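Local coordinates for Non-structural protein 5 (Modoc virus, PDB 2WA2) that probably methylates the cap of the viral RNA, at guanine N7 and ribose 2'-O, using S-adenosylmethionine as methyl donor, at residues 87-92 / 150-155; 110-115 / 137-142. The protein carries 4 engineered substitutions. All coordinates share one frame; numbering follows the deposited sequence. Where two conformers were deposited one is given.

Contact 1: residues 87-92 / 150-155; sequences VDLGCG and DTVLCD. With SAM (S-adenosylmethionine), chain C.
Val87 spends both of its backbone polar groups on strand 151-154: its N gives a hydrogen bond to Thr151 O at 3.0 Å, with 165° at the hydrogen, and its O takes Leu153 N at 2.9 Å. Leu153 answers in kind, since its O receives Leu89 N, also at 2.9 Å. The last link is weak, Asp155 N reaching Leu89 O over 3.3 Å, and the CA-H of Cys154 leans on that same carbonyl. Asp88 turns its backbone the other way, to Lys110 and Tyr112 of strand 106-112. Strands 86-89 and 151-154 are neighbouring parallel strands in the middle of the Rossmann-like methyltransferase sheet, and Gly90-Cys91-Gly92 belong to the glycine-rich loop that follows the first strand. Gly90 comes against the cofactor ribose, its CA 3.4 Å from O4' of S-adenosylmethionine. Just across, the carboxylate of Asp155 is divided between two partners: OD2 accepts the amino N of the cofactor at 2.8 Å, while OD1 is bonded to Tyr230 OH. With chi1 at -176°, Asp88 swings its carboxylate beside its own carbonyl carbon; OD1 lies 4.1 Å from Leu153 CB, and OD2 finds Ser97 OG. Thr151 OG1 is satisfied by Lys83 O. Trp96 of helix 95-101 packs on the face carrying Asp88 and Leu153. On the reverse face, in one of its two conformers, Val87 CG2 meets Val152 CG2, and Leu89 CB rests against Cys154 SG, with helix 163-183 covering Leu89 and Cys154.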
loop_
_atom_site.group_PDB
_atom_site.type_symbol
_atom_site.label_atom_id
_atom_site.label_comp_id
_atom_site.label_asym_id
_atom_site.label_seq_id
_atom_site.Cartn_x
_atom_site.Cartn_y
_atom_site.Cartn_z
ATOM N N VAL A 87 13.711 0.632 2.208
ATOM C CA VAL A 87 13.354 1.534 1.106
ATOM C C VAL A 87 11.889 1.919 1.216
ATOM O O VAL A 87 11.040 1.103 1.595
ATOM C CB VAL A 87 13.695 1.003 -0.324
ATOM C CG1 VAL A 87 15.186 1.041 -0.563
ATOM C CG2 VAL A 87 13.117 -0.385 -0.606
ATOM N N ASP A 88 11.612 3.191 0.954
ATOM C CA ASP A 88 10.248 3.670 0.964
ATOM C C ASP A 88 9.989 4.249 -0.421
ATOM O O ASP A 88 10.401 5.371 -0.737
ATOM C CB ASP A 88 10.032 4.682 2.092
ATOM C CG ASP A 88 8.576 5.144 2.205
ATOM O OD1 ASP A 88 7.707 4.555 1.527
ATOM O OD2 ASP A 88 8.311 6.129 2.921
ATOM N N LEU A 89 9.368 3.434 -1.266
ATOM C CA LEU A 89 9.058 3.810 -2.634
ATOM C C LEU A 89 7.731 4.541 -2.726
ATOM O O LEU A 89 6.690 4.032 -2.274
ATOM C CB LEU A 89 9.091 2.580 -3.548
ATOM C CG LEU A 89 10.421 1.802 -3.452
ATOM C CD1 LEU A 89 10.294 0.467 -4.119
ATOM C CD2 LEU A 89 11.638 2.595 -4.030
ATOM N N GLY A 90 7.759 5.750 -3.288
ATOM C CA GLY A 90 6.555 6.582 -3.327
ATOM C C GLY A 90 6.293 7.152 -1.945
ATOM O O GLY A 90 5.236 6.952 -1.373
ATOM N N CYS A 91 7.286 7.834 -1.387
ATOM C CA CYS A 91 7.195 8.241 0.010
ATOM C C CYS A 91 6.263 9.432 0.236
ATOM O O CYS A 91 5.784 9.654 1.370
ATOM C CB CYS A 91 8.610 8.482 0.590
ATOM S SG CYS A 91 9.394 10.018 0.030
ATOM N N GLY A 92 5.984 10.195 -0.822
ATOM C CA GLY A 92 5.186 11.413 -0.671
ATOM C C GLY A 92 5.726 12.283 0.449
ATOM O O GLY A 92 6.946 12.551 0.512
ATOM N N ASP A 150 16.728 -4.551 3.149
ATOM C CA ASP A 150 16.184 -5.599 4.003
ATOM C C ASP A 150 14.667 -5.530 4.143
ATOM O O ASP A 150 14.030 -6.540 4.519
ATOM C CB ASP A 150 16.838 -5.503 5.360
ATOM C CG ASP A 150 18.350 -5.550 5.251
ATOM O OD1 ASP A 150 18.851 -6.645 4.963
ATOM O OD2 ASP A 150 18.998 -4.490 5.382
ATOM N N THR A 151 14.097 -4.349 3.843
ATOM C CA THR A 151 12.658 -4.115 3.926
ATOM C C THR A 151 12.251 -3.234 2.740
ATOM O O THR A 151 12.837 -2.177 2.523
ATOM C CB THR A 151 12.264 -3.353 5.200
ATOM O OG1 THR A 151 12.909 -3.916 6.353
ATOM C CG2 THR A 151 10.768 -3.356 5.375
ATOM N N VAL A 152 11.256 -3.682 1.981
ATOM C CA VAL A 152 10.757 -2.887 0.849
ATOM C C VAL A 152 9.345 -2.391 1.148
ATOM O O VAL A 152 8.418 -3.192 1.282
ATOM C CB VAL A 152 10.795 -3.697 -0.437
ATOM C CG1 VAL A 152 10.127 -2.921 -1.595
ATOM C CG2 VAL A 152 12.221 -4.121 -0.742
ATOM N N LEU A 153 9.195 -1.075 1.259
ATOM C CA LEU A 153 7.892 -0.440 1.509
ATOM C C LEU A 153 7.457 0.270 0.254
ATOM O O LEU A 153 8.268 0.900 -0.408
ATOM C CB LEU A 153 7.970 0.602 2.649
ATOM C CG LEU A 153 8.438 0.091 4.020
ATOM C CD1 LEU A 153 8.373 1.225 5.045
ATOM C CD2 LEU A 153 7.617 -1.138 4.494
ATOM N N CYS A 154 6.162 0.217 -0.064
ATOM C CA CYS A 154 5.692 0.989 -1.213
ATOM C C CYS A 154 4.233 1.325 -1.013
ATOM O O CYS A 154 3.422 0.428 -0.789
ATOM C CB CYS A 154 5.854 0.185 -2.491
ATOM S SG CYS A 154 5.373 1.052 -4.020
ATOM N N ASP A 155 3.915 2.605 -1.063
ATOM C CA ASP A 155 2.543 3.031 -0.800
ATOM C C ASP A 155 2.024 3.845 -1.993
ATOM O O ASP A 155 1.331 4.846 -1.828
ATOM C CB ASP A 155 2.502 3.810 0.519
ATOM C CG ASP A 155 1.090 3.969 1.103
ATOM O OD1 ASP A 155 0.202 3.131 0.856
ATOM O OD2 ASP A 155 0.880 4.932 1.855
HETATM N N SAM C . 3.169 6.429 2.558
HETATM C CA SAM C . 2.875 7.873 2.272
HETATM C C SAM C . 2.905 8.690 3.567
HETATM O O SAM C . 2.885 8.097 4.653
HETATM O OXT SAM C . 2.930 9.935 3.584
HETATM C CB SAM C . 1.508 8.015 1.602
HETATM C CG SAM C . 1.467 7.491 0.173
HETATM S SD SAM C . 2.046 8.807 -0.912
HETATM C CE SAM C . 0.461 9.667 -1.173
HETATM C "C5'" SAM C . 2.146 7.989 -2.517
HETATM C "C4'" SAM C . 3.151 8.797 -3.338
HETATM O "O4'" SAM C . 3.698 8.050 -4.393
HETATM C "C3'" SAM C . 2.499 10.016 -3.986
HETATM O "O3'" SAM C . 2.958 11.151 -3.292
HETATM C "C2'" SAM C . 2.998 10.032 -5.420
HETATM O "O2'" SAM C . 3.509 11.303 -5.735
HETATM C "C1'" SAM C . 4.107 8.977 -5.379
HETATM N N9 SAM C . 4.318 8.320 -6.665
HETATM C C8 SAM C . 3.348 7.876 -7.533
HETATM N N7 SAM C . 3.942 7.313 -8.591
HETATM C C5 SAM C . 5.286 7.413 -8.398
HETATM C C6 SAM C . 6.375 7.005 -9.169
HETATM N N6 SAM C . 6.223 6.420 -10.344
HETATM N N1 SAM C . 7.649 7.221 -8.678
HETATM C C2 SAM C . 7.848 7.841 -7.473
HETATM N N3 SAM C . 6.785 8.254 -6.695
HETATM C C4 SAM C . 5.526 8.036 -7.186
#

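Contact 2: residues 110-115 / 137-142; sequences KAYTLG and SKVDVT. Engineered in segment 137-142: Thr142 (natural residue Arg). With SAM (S-adenosylmethionine), chain C.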
loop_
_atom_site.group_PDB
_atom_site.type_symbol
_atom_site.label_atom_id
_atom_site.label_comp_id
_atom_site.label_asym_id
_atom_site.label_seq_id
_atom_site.Cartn_x
_atom_site.Cartn_y
_atom_site.Cartn_z
ATOM N N LYS A 110 15.904 4.874 2.995
ATOM C CA LYS A 110 16.102 5.501 1.731
ATOM C C LYS A 110 14.706 5.659 1.098
ATOM O O LYS A 110 14.048 4.667 0.701
ATOM C CB LYS A 110 17.029 4.634 0.888
ATOM C CG LYS A 110 18.424 4.435 1.530
ATOM C CD LYS A 110 19.320 3.716 0.532
ATOM C CE LYS A 110 20.733 3.487 1.046
ATOM N NZ LYS A 110 21.522 2.701 0.002
ATOM N N ALA A 111 14.273 6.914 1.029
ATOM C CA ALA A 111 12.918 7.312 0.645
ATOM C C ALA A 111 12.910 8.043 -0.717
ATOM O O ALA A 111 13.767 8.895 -0.984
ATOM C CB ALA A 111 12.331 8.203 1.745
ATOM N N TYR A 112 11.969 7.676 -1.579
ATOM C CA TYR A 112 11.934 8.157 -2.966
ATOM C C TYR A 112 10.526 8.551 -3.373
ATOM O O TYR A 112 9.568 7.825 -3.086
ATOM C CB TYR A 112 12.475 7.065 -3.920
ATOM C CG TYR A 112 13.885 6.656 -3.595
ATOM C CD1 TYR A 112 14.972 7.356 -4.130
ATOM C CD2 TYR A 112 14.142 5.591 -2.716
ATOM C CE1 TYR A 112 16.287 6.989 -3.807
ATOM C CE2 TYR A 112 15.466 5.209 -2.392
ATOM C CZ TYR A 112 16.514 5.917 -2.937
ATOM O OH TYR A 112 17.815 5.567 -2.633
ATOM N N THR A 113 10.387 9.695 -4.051
ATOM C CA THR A 113 9.072 10.078 -4.548
ATOM C C THR A 113 9.188 11.029 -5.744
ATOM O O THR A 113 10.236 11.661 -5.950
ATOM C CB THR A 113 8.198 10.657 -3.394
ATOM O OG1 THR A 113 6.804 10.487 -3.700
ATOM C CG2 THR A 113 8.556 12.110 -3.070
ATOM N N LEU A 114 8.136 11.086 -6.548
ATOM C CA LEU A 114 8.108 11.936 -7.733
ATOM C C LEU A 114 8.279 13.412 -7.357
ATOM O O LEU A 114 9.180 14.071 -7.852
ATOM C CB LEU A 114 6.794 11.769 -8.461
ATOM C CG LEU A 114 6.653 10.805 -9.623
ATOM C CD1 LEU A 114 5.312 11.135 -10.240
ATOM C CD2 LEU A 114 7.772 10.964 -10.666
ATOM N N GLY A 115 7.387 13.924 -6.502
ATOM C CA GLY A 115 7.533 15.263 -5.933
ATOM C C GLY A 115 7.442 16.340 -7.002
ATOM O O GLY A 115 7.847 17.474 -6.773
ATOM N N SER A 137 13.478 13.374 -3.745
ATOM C CA SER A 137 12.397 13.714 -4.664
ATOM C C SER A 137 12.906 13.704 -6.100
ATOM O O SER A 137 14.107 13.487 -6.356
ATOM C CB SER A 137 11.753 15.069 -4.316
ATOM O OG SER A 137 11.287 15.032 -2.979
ATOM N N LYS A 138 11.990 13.916 -7.031
ATOM C CA LYS A 138 12.279 13.943 -8.451
ATOM C C LYS A 138 12.885 12.628 -8.935
ATOM O O LYS A 138 13.900 12.608 -9.648
ATOM C CB LYS A 138 13.190 15.148 -8.793
ATOM C CG LYS A 138 12.785 16.412 -8.078
ATOM C CD LYS A 138 11.514 16.967 -8.597
ATOM C CE LYS A 138 11.250 18.346 -7.938
ATOM N NZ LYS A 138 9.875 18.780 -8.299
ATOM N N VAL A 139 12.235 11.528 -8.546
ATOM C CA VAL A 139 12.605 10.177 -8.971
ATOM C C VAL A 139 11.323 9.418 -9.294
ATOM O O VAL A 139 10.362 9.423 -8.482
ATOM C CB VAL A 139 13.393 9.398 -7.846
ATOM C CG1 VAL A 139 13.589 7.963 -8.237
ATOM C CG2 VAL A 139 14.760 10.026 -7.609
ATOM N N ASP A 140 11.316 8.806 -10.471
ATOM C CA ASP A 140 10.254 7.903 -10.900
ATOM C C ASP A 140 10.715 6.510 -10.462
ATOM O O ASP A 140 11.626 5.915 -11.064
ATOM C CB ASP A 140 10.075 7.958 -12.412
ATOM C CG ASP A 140 8.972 7.021 -12.918
ATOM O OD1 ASP A 140 8.439 6.181 -12.121
ATOM O OD2 ASP A 140 8.647 7.134 -14.116
ATOM N N VAL A 141 10.073 5.985 -9.429
ATOM C CA VAL A 141 10.527 4.715 -8.858
ATOM C C VAL A 141 10.271 3.548 -9.786
ATOM O O VAL A 141 10.939 2.537 -9.669
ATOM C CB VAL A 141 9.953 4.415 -7.439
ATOM C CG1 VAL A 141 10.274 5.551 -6.443
ATOM C CG2 VAL A 141 8.483 4.100 -7.518
ATOM N N THR A 142 9.333 3.671 -10.724
ATOM C CA THR A 142 9.118 2.604 -11.693
ATOM C C THR A 142 10.318 2.394 -12.631
ATOM O O THR A 142 10.371 1.382 -13.355
ATOM C CB THR A 142 7.838 2.787 -12.560
ATOM O OG1 THR A 142 8.051 3.848 -13.495
ATOM C CG2 THR A 142 6.587 3.063 -11.695
HETATM N N SAM C . 3.169 6.429 2.558
HETATM C CA SAM C . 2.875 7.873 2.272
HETATM C C SAM C . 2.905 8.690 3.567
HETATM O O SAM C . 2.885 8.097 4.653
HETATM O OXT SAM C . 2.930 9.935 3.584
HETATM C CB SAM C . 1.508 8.015 1.602
HETATM C CG SAM C . 1.467 7.491 0.173
HETATM S SD SAM C . 2.046 8.807 -0.912
HETATM C CE SAM C . 0.461 9.667 -1.173
HETATM C "C5'" SAM C . 2.146 7.989 -2.517
HETATM C "C4'" SAM C . 3.151 8.797 -3.338
HETATM O "O4'" SAM C . 3.698 8.050 -4.393
HETATM C "C3'" SAM C . 2.499 10.016 -3.986
HETATM O "O3'" SAM C . 2.958 11.151 -3.292
HETATM C "C2'" SAM C . 2.998 10.032 -5.420
HETATM O "O2'" SAM C . 3.509 11.303 -5.735
HETATM C "C1'" SAM C . 4.107 8.977 -5.379
HETATM N N9 SAM C . 4.318 8.320 -6.665
HETATM C C8 SAM C . 3.348 7.876 -7.533
HETATM N N7 SAM C . 3.942 7.313 -8.591
HETATM C C5 SAM C . 5.286 7.413 -8.398
HETATM C C6 SAM C . 6.375 7.005 -9.169
HETATM N N6 SAM C . 6.223 6.420 -10.344
HETATM N N1 SAM C . 7.649 7.221 -8.678
HETATM C C2 SAM C . 7.848 7.841 -7.473
HETATM N N3 SAM C . 6.785 8.254 -6.695
HETATM C C4 SAM C . 5.526 8.036 -7.186
#
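Leu114 and Lys138 come together through their backbones, Leu114 O accepting Lys138 N, while Thr113 O takes Val139 N at 3.3 Å with the donor 43° out of the carbonyl plane. The lysine side chain bends once, at its second torsion, and then runs out extended, so that NZ bonds to Gly115 O at 2.9 Å. Leu114 itself sets out from the backbone away from residues 137-142, and its tip returns to them. Its CB passes close to adenine N3 of S-adenosylmethionine; chi1, at -95° well off a staggered value, carries CG over the purine face, 3.8 Å from C6. From there CD1 lies near C5 of the cofactor, and CD2 reaches across to Asp140 CA at 3.9 Å. Val141 covers the other face of the base, with CG2 3.4 Å from N1, so the base is sandwiched between two aliphatic side chains, which fix its tilt. This is the adenine end of the cofactor pocket in the Rossmann-like fold, built from the loops that follow strands 106-112 and 133-136. The edge of the base is read by residues 140 and 141: Val141 N donates to N1 at 2.8 Å, and Asp140 OD1 accepts N6 at 2.9 Å and 161°. Asp140 OD1 also closes an Asx turn onto Thr142 N and takes the hydroxyl of Thr142, an engineered residue, both from the same side of its carboxylate plane. Beyond the C2 edge of the base, Val141 CG1 packs on Tyr112 CB at 3.7 Å, and Tyr112 CD1 lies beside Val139 CG1.

In the fold
Following the chain from the N terminus, strand 86-89 runs into the glycine loop 90-92, helix 95-101 comes next, and strand 106-112 returns alongside the first strand. The chain leaves it through residues 113-115, and after strand 133-136 the loop 137-142 folds back on them, closing contact 2. Strand 151-154 then docks on the opposite side of strand 86-89 and closes the larger loop of contact 1, inside which contact 2 is nested. The two meet where Cys91 N lies 2.8 Å from Tyr112 O, a probable hydrogen bond. Together they span the cofactor: contact 1 holds its amino acid and ribose end, contact 2 its adenine.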